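Side-chain contacts in ketol-acid reductoisomerase (NAD(+)) (uncultured archaeon GZfos26G2, PDB 4XDY), which catalyses the magnesium-dependent alkyl migration and NADH-linked reduction of (S)-2-acetolactate to (R)-2,3-dihydroxy-isovalerate in branched-chain amino acid biosynthesis: residues I93-N96 / Q97-Q101; L85-E88 / V89-A92; V68-I71 / D72-A75; S162-A165 / R166-A169. All coordinates share one frame; numbering follows the deposited sequence.

Contact 1: I93-N96 / Q97-Q101; sequences IYEN and QIKPQ
Tyr94 and Lys99 both set CG opposite the backbone N (chi1 165° and -177°), which swings the ring and the lysine chain to the same side of the helix end. Lys99 CB lies over one ring face as a CH-pi contact, 4.0 Å from the centroid of the Tyr94 ring. Lys99 CG lies 3.6 Å from Tyr94 OH, and the chain runs on extended from there. Ile98 CG2 approaches the same ring obliquely, 4.0 Å from Tyr94 CD1. This is the C-terminal end of helix 90-98, the crossover helix of a beta-alpha-beta unit in the Rossmann domain, where a wider pi-type turn at 94-96 comes shortly before a 3-10 segment. Tyr94 O accordingly accepts two amides: Lys99 N at 2.8 Å, nearly straight at 168°, and Ile98 N from above the carbonyl plane. An alanine in place of Tyr94 is likely to leave Lys99 CB without its ring face and CG without its hydroxyl neighbour, and to open a gap beside Ile98, Leu102 and Pro124. Glu95 runs alongside Lys99, yet Glu95 OE1 and Lys99 NZ stay 4.1 Å apart, beyond a salt bridge. One water joins Asn96 ND2 to Gln97 OE1, which lies 3.8 Å from Ile93 CG2.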
loop_
_atom_site.group_PDB
_atom_site.type_symbol
_atom_site.label_atom_id
_atom_site.label_comp_id
_atom_site.label_asym_id
_atom_site.label_seq_id
_atom_site.Cartn_x
_atom_site.Cartn_y
_atom_site.Cartn_z
ATOM N N ILE A 93 19.998 24.290 -15.598
ATOM C CA ILE A 93 18.902 24.957 -16.189
ATOM C C ILE A 93 18.645 26.283 -15.418
ATOM O O ILE A 93 18.408 27.341 -16.007
ATOM C CB ILE A 93 17.657 24.058 -16.235
ATOM C CG1 ILE A 93 17.922 22.920 -17.245
ATOM C CG2 ILE A 93 16.499 24.862 -16.723
ATOM C CD1 ILE A 93 16.843 21.909 -17.301
ATOM N N TYR A 94 18.810 26.235 -14.106
ATOM C CA TYR A 94 18.644 27.434 -13.308
ATOM C C TYR A 94 19.676 28.488 -13.772
ATOM O O TYR A 94 19.331 29.645 -14.025
ATOM C CB TYR A 94 18.827 27.121 -11.797
ATOM C CG TYR A 94 19.014 28.345 -10.999
ATOM C CD1 TYR A 94 17.883 29.135 -10.626
ATOM C CD2 TYR A 94 20.260 28.769 -10.644
ATOM C CE1 TYR A 94 18.073 30.322 -9.936
ATOM C CE2 TYR A 94 20.432 29.958 -9.911
ATOM C CZ TYR A 94 19.321 30.728 -9.601
ATOM O OH TYR A 94 19.556 31.921 -8.878
ATOM N N GLU A 95 20.935 28.095 -13.827
ATOM C CA GLU A 95 22.014 29.009 -14.124
ATOM C C GLU A 95 21.819 29.609 -15.498
ATOM O O GLU A 95 21.934 30.845 -15.667
ATOM C CB GLU A 95 23.394 28.338 -14.067
ATOM C CG GLU A 95 23.846 28.053 -12.678
ATOM C CD GLU A 95 24.139 29.342 -11.901
ATOM O OE1 GLU A 95 24.545 30.379 -12.507
ATOM O OE2 GLU A 95 23.947 29.318 -10.666
ATOM N N ASN A 96 21.494 28.761 -16.460
ATOM C CA ASN A 96 21.381 29.232 -17.867
ATOM C C ASN A 96 20.098 29.905 -18.280
ATOM O O ASN A 96 20.087 30.816 -19.117
ATOM C CB ASN A 96 21.614 28.089 -18.825
ATOM C CG ASN A 96 22.980 27.463 -18.630
ATOM O OD1 ASN A 96 23.919 28.117 -18.244
ATOM N ND2 ASN A 96 23.062 26.173 -18.822
ATOM N N GLN A 97 18.984 29.414 -17.817
ATOM C CA GLN A 97 17.688 29.769 -18.361
ATOM C C GLN A 97 16.790 30.561 -17.396
ATOM O O GLN A 97 15.848 31.219 -17.850
ATOM C CB GLN A 97 16.928 28.586 -18.883
ATOM C CG GLN A 97 17.699 27.809 -19.930
ATOM C CD GLN A 97 16.938 26.597 -20.408
ATOM O OE1 GLN A 97 17.475 25.445 -20.347
ATOM N NE2 GLN A 97 15.737 26.778 -20.830
ATOM N N ILE A 98 17.099 30.493 -16.103
ATOM C CA ILE A 98 16.173 31.030 -15.089
ATOM C C ILE A 98 16.806 32.228 -14.397
ATOM O O ILE A 98 16.180 33.311 -14.348
ATOM C CB ILE A 98 15.745 29.990 -14.026
ATOM C CG1 ILE A 98 14.863 28.913 -14.651
ATOM C CG2 ILE A 98 15.023 30.729 -12.909
ATOM C CD1 ILE A 98 14.455 27.740 -13.783
ATOM N N LYS A 99 18.014 32.059 -13.892
ATOM C CA LYS A 99 18.698 33.047 -13.102
ATOM C C LYS A 99 18.718 34.421 -13.808
ATOM O O LYS A 99 18.404 35.419 -13.176
ATOM C CB LYS A 99 20.103 32.626 -12.742
ATOM C CG LYS A 99 20.823 33.632 -11.836
ATOM C CD LYS A 99 22.277 33.271 -11.631
ATOM C CE LYS A 99 23.077 34.505 -11.383
ATOM N NZ LYS A 99 24.340 34.123 -10.730
ATOM N N PRO A 100 19.019 34.482 -15.123
ATOM C CA PRO A 100 19.019 35.866 -15.730
ATOM C C PRO A 100 17.707 36.558 -15.821
ATOM O O PRO A 100 17.683 37.772 -16.041
ATOM C CB PRO A 100 19.558 35.609 -17.143
ATOM C CG PRO A 100 20.428 34.354 -16.987
ATOM C CD PRO A 100 19.513 33.484 -16.088
ATOM N N GLN A 101 16.606 35.838 -15.671
ATOM C CA GLN A 101 15.280 36.416 -15.683
ATOM C C GLN A 101 14.760 36.735 -14.277
ATOM O O GLN A 101 13.623 37.203 -14.119
ATOM C CB GLN A 101 14.293 35.497 -16.407
ATOM C CG GLN A 101 14.858 34.891 -17.706
ATOM C CD GLN A 101 15.478 35.959 -18.575
ATOM O OE1 GLN A 101 16.725 36.072 -18.727
ATOM N NE2 GLN A 101 14.610 36.822 -19.075
HETATM O O HOH W 1 20.463 24.899 -19.696
#

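Contact 2: L85-E88 / V89-A92; sequences LPDE and VQPA. With NAI (1,4-dihydronicotinamide adenine dinucleotide), chain E.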
loop_
_atom_site.group_PDB
_atom_site.type_symbol
_atom_site.label_atom_id
_atom_site.label_comp_id
_atom_site.label_asym_id
_atom_site.label_seq_id
_atom_site.Cartn_x
_atom_site.Cartn_y
_atom_site.Cartn_z
ATOM N N LEU A 85 11.459 20.524 -12.387
ATOM C CA LEU A 85 12.326 19.767 -13.207
ATOM C C LEU A 85 13.019 18.677 -12.353
ATOM O O LEU A 85 13.146 18.814 -11.159
ATOM C CB LEU A 85 13.362 20.695 -13.820
ATOM C CG LEU A 85 12.827 21.729 -14.810
ATOM C CD1 LEU A 85 13.805 22.875 -14.981
ATOM C CD2 LEU A 85 12.536 21.117 -16.144
ATOM N N PRO A 86 13.590 17.635 -12.992
ATOM C CA PRO A 86 14.381 16.653 -12.204
ATOM C C PRO A 86 15.442 17.320 -11.390
ATOM O O PRO A 86 16.126 18.238 -11.858
ATOM C CB PRO A 86 14.977 15.715 -13.301
ATOM C CG PRO A 86 14.038 15.835 -14.468
ATOM C CD PRO A 86 13.605 17.328 -14.422
ATOM N N ASP A 87 15.635 16.898 -10.146
ATOM C CA ASP A 87 16.620 17.533 -9.265
ATOM C C ASP A 87 17.992 17.655 -9.909
ATOM O O ASP A 87 18.683 18.661 -9.762
ATOM C CB ASP A 87 16.767 16.849 -7.905
ATOM C CG ASP A 87 15.449 16.785 -7.164
ATOM O OD1 ASP A 87 14.957 17.889 -6.738
ATOM O OD2 ASP A 87 14.842 15.689 -7.085
ATOM N N GLU A 88 18.394 16.611 -10.627
ATOM C CA GLU A 88 19.784 16.523 -11.126
ATOM C C GLU A 88 20.082 17.517 -12.244
ATOM O O GLU A 88 21.235 17.898 -12.389
ATOM C CB GLU A 88 20.106 15.046 -11.586
ATOM C CG GLU A 88 19.257 14.497 -12.760
ATOM C CD GLU A 88 17.903 13.929 -12.478
ATOM O OE1 GLU A 88 17.369 14.172 -11.374
ATOM O OE2 GLU A 88 17.305 13.270 -13.363
ATOM N N VAL A 89 19.039 17.996 -12.923
ATOM C CA VAL A 89 19.220 18.962 -14.012
ATOM C C VAL A 89 18.920 20.406 -13.588
ATOM O O VAL A 89 19.296 21.349 -14.299
ATOM C CB VAL A 89 18.438 18.666 -15.290
ATOM C CG1 VAL A 89 18.929 17.315 -15.882
ATOM C CG2 VAL A 89 16.954 18.671 -15.111
ATOM N N GLN A 90 18.324 20.582 -12.400
ATOM C CA GLN A 90 17.975 21.974 -12.000
ATOM C C GLN A 90 19.152 22.903 -11.981
ATOM O O GLN A 90 18.984 24.053 -12.411
ATOM C CB GLN A 90 17.282 21.979 -10.681
ATOM C CG GLN A 90 15.961 21.267 -10.658
ATOM C CD GLN A 90 15.283 21.338 -9.284
ATOM O OE1 GLN A 90 15.777 21.986 -8.357
ATOM N NE2 GLN A 90 14.178 20.559 -9.130
ATOM N N PRO A 91 20.325 22.524 -11.450
ATOM C CA PRO A 91 21.367 23.549 -11.321
ATOM C C PRO A 91 21.761 24.196 -12.670
ATOM O O PRO A 91 21.786 25.475 -12.769
ATOM C CB PRO A 91 22.530 22.816 -10.657
ATOM C CG PRO A 91 21.851 21.691 -9.889
ATOM C CD PRO A 91 20.747 21.272 -10.791
ATOM N N ALA A 92 21.962 23.382 -13.710
ATOM C CA ALA A 92 22.390 23.938 -15.016
ATOM C C ALA A 92 21.262 24.765 -15.652
ATOM O O ALA A 92 21.561 25.797 -16.202
ATOM C CB ALA A 92 22.832 22.845 -15.985
HETATM P PA NAI E . 10.249 14.821 -13.941
HETATM O O1A NAI E . 11.412 13.818 -13.915
HETATM O O2A NAI E . 8.876 14.346 -14.140
HETATM O O5B NAI E . 10.732 15.998 -14.930
HETATM C C5B NAI E . 9.814 17.072 -15.283
HETATM C C4B NAI E . 9.989 17.392 -16.799
HETATM O O4B NAI E . 11.298 17.939 -16.915
HETATM C C3B NAI E . 9.958 16.215 -17.809
HETATM O O3B NAI E . 8.593 15.843 -18.000
HETATM C C2B NAI E . 10.674 16.804 -19.006
HETATM O O2B NAI E . 9.709 17.464 -19.827
HETATM C C1B NAI E . 11.618 17.828 -18.326
HETATM N N9A NAI E . 13.006 17.412 -18.434
HETATM C C8A NAI E . 13.450 16.116 -18.149
HETATM N N7A NAI E . 14.760 16.055 -18.349
HETATM C C5A NAI E . 15.149 17.279 -18.790
HETATM C C6A NAI E . 16.405 17.864 -19.223
HETATM N N6A NAI E . 17.542 17.155 -19.247
HETATM N N1A NAI E . 16.456 19.178 -19.569
HETATM C C2A NAI E . 15.332 19.925 -19.584
HETATM N N3A NAI E . 14.142 19.489 -19.211
HETATM C C4A NAI E . 13.990 18.170 -18.821
HETATM O O3 NAI E . 10.332 15.657 -12.474
HETATM P PN NAI E . 9.479 15.189 -11.123
HETATM O O1N NAI E . 9.765 13.735 -10.805
HETATM O O2N NAI E . 8.092 15.619 -11.355
HETATM O O5D NAI E . 10.342 16.019 -10.089
HETATM C C5D NAI E . 10.126 17.467 -9.994
HETATM C C4D NAI E . 10.547 18.009 -8.580
HETATM O O4D NAI E . 9.519 17.495 -7.710
HETATM C C3D NAI E . 11.849 17.471 -8.019
HETATM O O3D NAI E . 12.482 18.468 -7.208
HETATM C C2D NAI E . 11.459 16.260 -7.139
HETATM O O2D NAI E . 12.383 15.888 -6.119
HETATM C C1D NAI E . 10.139 16.758 -6.587
HETATM N N1N NAI E . 9.145 15.783 -6.125
HETATM C C2N NAI E . 8.734 14.827 -6.984
HETATM C C3N NAI E . 7.800 13.922 -6.620
HETATM C C7N NAI E . 7.313 12.990 -7.590
HETATM O O7N NAI E . 7.897 12.609 -8.652
HETATM N N7N NAI E . 6.046 12.700 -7.433
HETATM C C4N NAI E . 7.237 14.016 -5.289
HETATM C C5N NAI E . 7.553 15.180 -4.521
HETATM C C6N NAI E . 8.534 16.010 -4.966
HETATM O O HOH W 2 22.572 20.378 -13.574
#
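A side-chain-to-backbone bond, from Gln90 back to Leu85, ties the loop after strand 80-83 to the first turn of helix 90-98, at the cofactor site of the Rossmann domain. Gln90 NE2 reaches Leu85 O at 2.9 Å with an angle of 169°, and the oxygen lies in the plane of the amide. Gln90 CG stands beside the backbone N (chi1 -63°) and the chain is extended beyond it, which brings the amide to Leu85 O. Gln90 NE2 also makes a weak bond of 3.3 Å to NAI O3D, while Gln90 OE1 is held by Asn115. A leucine in place of Gln90 would probably leave the Leu85 carbonyl without its donor and the amide of Asn115 short of an acceptor. Asp87 uses its two oxygens separately: OD1 accepts from NAI O3D at 2.6 Å and OD2 from NAI O2D at 2.6 Å. Thr258 of the second subunit also bonds Asp87 OD2. Val89 packs CG2 against Pro86 CD at 3.7 Å, and Val89 CG1 lies 3.6 Å from NAI N6A, the adenine amino nitrogen. The Asp87 carboxylate thus grips both hydroxyls of the nicotinamide ribose, with a weaker bond from Gln90.

Contact 3: V68-I71 / D72-A75; sequences VLPI and DKAA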
loop_
_atom_site.group_PDB
_atom_site.type_symbol
_atom_site.label_atom_id
_atom_site.label_comp_id
_atom_site.label_asym_id
_atom_site.label_seq_id
_atom_site.Cartn_x
_atom_site.Cartn_y
_atom_site.Cartn_z
ATOM N N VAL A 68 2.381 27.606 -22.974
ATOM C CA VAL A 68 3.610 26.858 -22.874
ATOM C C VAL A 68 4.709 27.655 -23.541
ATOM O O VAL A 68 4.626 27.997 -24.719
ATOM C CB VAL A 68 3.434 25.422 -23.453
ATOM C CG1 VAL A 68 4.691 24.579 -23.273
ATOM C CG2 VAL A 68 2.212 24.754 -22.878
ATOM N N LEU A 69 5.720 28.013 -22.759
ATOM C CA LEU A 69 6.804 28.803 -23.210
ATOM C C LEU A 69 8.086 28.102 -22.952
ATOM O O LEU A 69 8.136 27.281 -22.022
ATOM C CB LEU A 69 6.824 30.127 -22.429
ATOM C CG LEU A 69 5.522 30.953 -22.438
ATOM C CD1 LEU A 69 5.512 32.107 -21.449
ATOM C CD2 LEU A 69 5.311 31.491 -23.834
ATOM N N PRO A 70 9.161 28.544 -23.622
ATOM C CA PRO A 70 10.488 28.199 -23.213
ATOM C C PRO A 70 10.710 28.652 -21.773
ATOM O O PRO A 70 10.081 29.617 -21.304
ATOM C CB PRO A 70 11.416 28.983 -24.175
ATOM C CG PRO A 70 10.535 29.420 -25.315
ATOM C CD PRO A 70 9.146 29.476 -24.796
ATOM N N ILE A 71 11.587 27.948 -21.067
ATOM C CA ILE A 71 11.814 28.240 -19.645
ATOM C C ILE A 71 12.200 29.705 -19.401
ATOM O O ILE A 71 11.678 30.335 -18.447
ATOM C CB ILE A 71 12.851 27.249 -19.017
ATOM C CG1 ILE A 71 12.249 25.833 -19.044
ATOM C CG2 ILE A 71 13.301 27.698 -17.635
ATOM C CD1 ILE A 71 13.184 24.713 -18.651
ATOM N N ASP A 72 13.115 30.254 -20.196
ATOM C CA ASP A 72 13.465 31.670 -20.018
ATOM C C ASP A 72 12.280 32.665 -20.099
ATOM O O ASP A 72 12.136 33.540 -19.223
ATOM C CB ASP A 72 14.632 32.078 -20.878
ATOM C CG ASP A 72 14.326 32.070 -22.372
ATOM O OD1 ASP A 72 13.248 31.619 -22.825
ATOM O OD2 ASP A 72 15.232 32.550 -23.066
ATOM N N LYS A 73 11.410 32.492 -21.073
ATOM C CA LYS A 73 10.209 33.367 -21.186
ATOM C C LYS A 73 9.204 33.089 -20.081
ATOM O O LYS A 73 8.490 33.959 -19.638
ATOM C CB LYS A 73 9.445 33.163 -22.521
ATOM C CG LYS A 73 10.212 33.330 -23.831
ATOM C CD LYS A 73 11.210 34.454 -23.745
ATOM C CE LYS A 73 11.737 34.812 -25.137
ATOM N NZ LYS A 73 12.365 36.152 -25.021
ATOM N N ALA A 74 9.100 31.844 -19.655
ATOM C CA ALA A 74 8.223 31.519 -18.554
ATOM C C ALA A 74 8.697 32.161 -17.261
ATOM O O ALA A 74 7.876 32.645 -16.476
ATOM C CB ALA A 74 8.114 30.001 -18.398
ATOM N N ALA A 75 9.993 32.199 -17.044
ATOM C CA ALA A 75 10.554 32.748 -15.837
ATOM C C ALA A 75 10.317 34.270 -15.791
ATOM O O ALA A 75 10.134 34.846 -14.747
ATOM C CB ALA A 75 12.009 32.524 -15.766
#
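Leu69 meets Lys73 and Ala74 where strand 67-70 turns directly into helix 71-77, a strand-to-helix junction of the Rossmann domain. The closer part is Leu69 against these two residues. Leu69 CB lies 4.0 Å from Lys73 CB and 4.2 Å from Ala74 CB, while one terminal branch, CD1, extends alongside the helix to within 3.9 Å of Lys73 O. The small side chain of Ala74 probably allows the leucine to come this near the helix backbone. Ile71 points away from residues 72-75 and packs on Ile93, Gln97 and Ile98 of helix 90-98, and Ala74 and Ala75 rest on Met22 of strand 18-22. Ile71, Ala74 and Ala75 are thus buried apolar residues shared with neighbouring elements.

The outer side is looser and polar. Pro70, at the N-cap position, is exposed, and its ring is crossed by the lysine chain, with Pro70 CD 4.1 Å from Lys73 CG. That chain bends at chi2 (-38°), and its end leads away from the strand. Asp72 folds back over the start of the helix, its OD1 3.5 Å from Pro70 CB and joined to Lys73 N by a weak bond of 2.7 Å.

Two backbone bonds begin the helix, Ala74 N to Pro70 O and Ala75 N to Ile71 O. Proline offers no side-chain acceptor at the N-cap, and the carboxylate two residues on brings negative charge to the amides of the first turn, an arrangement likely to be electrostatically favourable at the positive end of a helix dipole.

Contact 4: S162-A165 / R166-A169; sequences SGEA and REVA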
loop_
_atom_site.group_PDB
_atom_site.type_symbol
_atom_site.label_atom_id
_atom_site.label_comp_id
_atom_site.label_asym_id
_atom_site.label_seq_id
_atom_site.Cartn_x
_atom_site.Cartn_y
_atom_site.Cartn_z
ATOM N N SER A 162 10.786 39.924 0.470
ATOM C CA SER A 162 9.555 40.607 0.147
ATOM C C SER A 162 8.637 40.723 1.343
ATOM O O SER A 162 7.592 41.361 1.255
ATOM C CB SER A 162 8.813 39.930 -1.019
ATOM O OG SER A 162 7.993 38.891 -0.508
ATOM N N GLY A 163 8.921 39.950 2.374
ATOM C CA GLY A 163 7.992 39.676 3.485
ATOM C C GLY A 163 6.854 38.757 3.289
ATOM O O GLY A 163 6.231 38.325 4.279
ATOM N N GLU A 164 6.549 38.429 2.040
ATOM C CA GLU A 164 5.376 37.668 1.734
ATOM C C GLU A 164 5.719 36.176 1.322
ATOM O O GLU A 164 4.802 35.455 0.902
ATOM C CB GLU A 164 4.690 38.273 0.541
ATOM C CG GLU A 164 4.149 39.694 0.853
ATOM C CD GLU A 164 3.376 40.310 -0.314
ATOM O OE1 GLU A 164 3.671 40.050 -1.475
ATOM O OE2 GLU A 164 2.421 41.085 -0.053
ATOM N N ALA A 165 6.955 35.759 1.545
ATOM C CA ALA A 165 7.371 34.399 1.089
ATOM C C ALA A 165 6.507 33.316 1.696
ATOM O O ALA A 165 5.958 32.448 0.976
ATOM C CB ALA A 165 8.798 34.196 1.454
ATOM N N ARG A 166 6.305 33.390 3.003
ATOM C CA ARG A 166 5.517 32.376 3.697
ATOM C C ARG A 166 4.077 32.377 3.235
ATOM O O ARG A 166 3.425 31.353 3.077
ATOM C CB ARG A 166 5.638 32.537 5.236
ATOM C CG ARG A 166 4.680 31.659 6.059
ATOM C CD ARG A 166 5.003 31.802 7.604
ATOM N NE ARG A 166 4.188 30.938 8.466
ATOM C CZ ARG A 166 2.958 31.185 8.871
ATOM N NH1 ARG A 166 2.360 32.337 8.595
ATOM N NH2 ARG A 166 2.341 30.257 9.619
ATOM N N GLU A 167 3.504 33.570 3.139
ATOM C CA GLU A 167 2.141 33.695 2.743
ATOM C C GLU A 167 1.867 33.064 1.352
ATOM O O GLU A 167 0.879 32.379 1.147
ATOM C CB GLU A 167 1.736 35.203 2.695
ATOM C CG GLU A 167 0.254 35.322 2.544
ATOM C CD GLU A 167 -0.228 36.800 2.540
ATOM O OE1 GLU A 167 0.623 37.703 2.587
ATOM O OE2 GLU A 167 -1.452 36.939 2.367
ATOM N N VAL A 168 2.769 33.324 0.423
ATOM C CA VAL A 168 2.702 32.784 -0.946
ATOM C C VAL A 168 2.826 31.256 -0.923
ATOM O O VAL A 168 1.985 30.581 -1.497
ATOM C CB VAL A 168 3.790 33.374 -1.820
ATOM C CG1 VAL A 168 3.853 32.647 -3.167
ATOM C CG2 VAL A 168 3.500 34.865 -1.995
ATOM N N ALA A 169 3.810 30.761 -0.197
ATOM C CA ALA A 169 4.025 29.268 -0.093
ATOM C C ALA A 169 2.804 28.604 0.489
ATOM O O ALA A 169 2.219 27.688 -0.092
ATOM C CB ALA A 169 5.321 28.964 0.660
HETATM O O HOH W 3 4.509 35.907 4.667
HETATM O O HOH W 4 7.022 35.416 4.846
#
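Glu164 and Val168 meet across the first turn of helix 165-175 in the Rossmann domain, with Glu164 at the N-cap position and an ST turn that ends on it. The backbone bonds come first. Val168 N reaches Glu164 O at 3.0 Å and 166°, and Ala169 N reaches Ala165 O at 3.0 Å, so the regular helical pattern is running from its opening residue.

Side-chain polar bonds shape the approach. In the ST turn, Ser162 OG accepts from Glu164 N at 3.0 Å, and the same hydroxyl is bonded to Asp128 on strand 128-134. Asn160 takes the amide of Ala165 through its side-chain oxygen. Gly163, with a positive phi of 75°, is the middle residue of the ST turn.

Among the charged groups, Glu164 OE2 and Glu167 OE1 are 4.7 Å apart, like charges near each other without touching. Arg166 is extended from CG to NE and leads away from the turn to a salt bridge with Glu185.

Of the packing contacts, Ala165 and Ala169, one turn apart, rest on Ile130 of strand 128-134, whereas Glu164, Glu167 and Val168 touch Ile13. Val168 sets CG1 opposite its backbone N (chi1 171°), which places CG2 beside that nitrogen, a methyl near a carbonyl, 3.2 Å from Glu164 O.

Two waters bridge Gly163 O to first-turn amides. Both donate to that oxygen, and each accepts from a different amide: one from Glu167 N at 3.0 Å, the other from Arg166 N at 2.8 Å.

How the contacts relate
All four contacts belong to the N-terminal Rossmann domain and follow the chain in the order contact 3, contact 2, contact 1, contact 4. Contacts 1 and 2 share helix 90-98, with centres about 11 Å apart: the loop leading into its N-terminal end, with Gln90 of the first turn, takes part in binding the cofactor, and its far end runs out toward the surface. Contact 3, on strand 67-70 and helix 71-77, packs against both, and Ile71, Leu85, Ile93 and Ile98 form a common apolar junction beside the NAD site. Contact 4 stands apart on helix 165-175, its centre 22 to 24 Å from the others. Contact 2 thus lies on the cofactor, while contact 4 is about 15 Å from contact 2 at the nearest atoms.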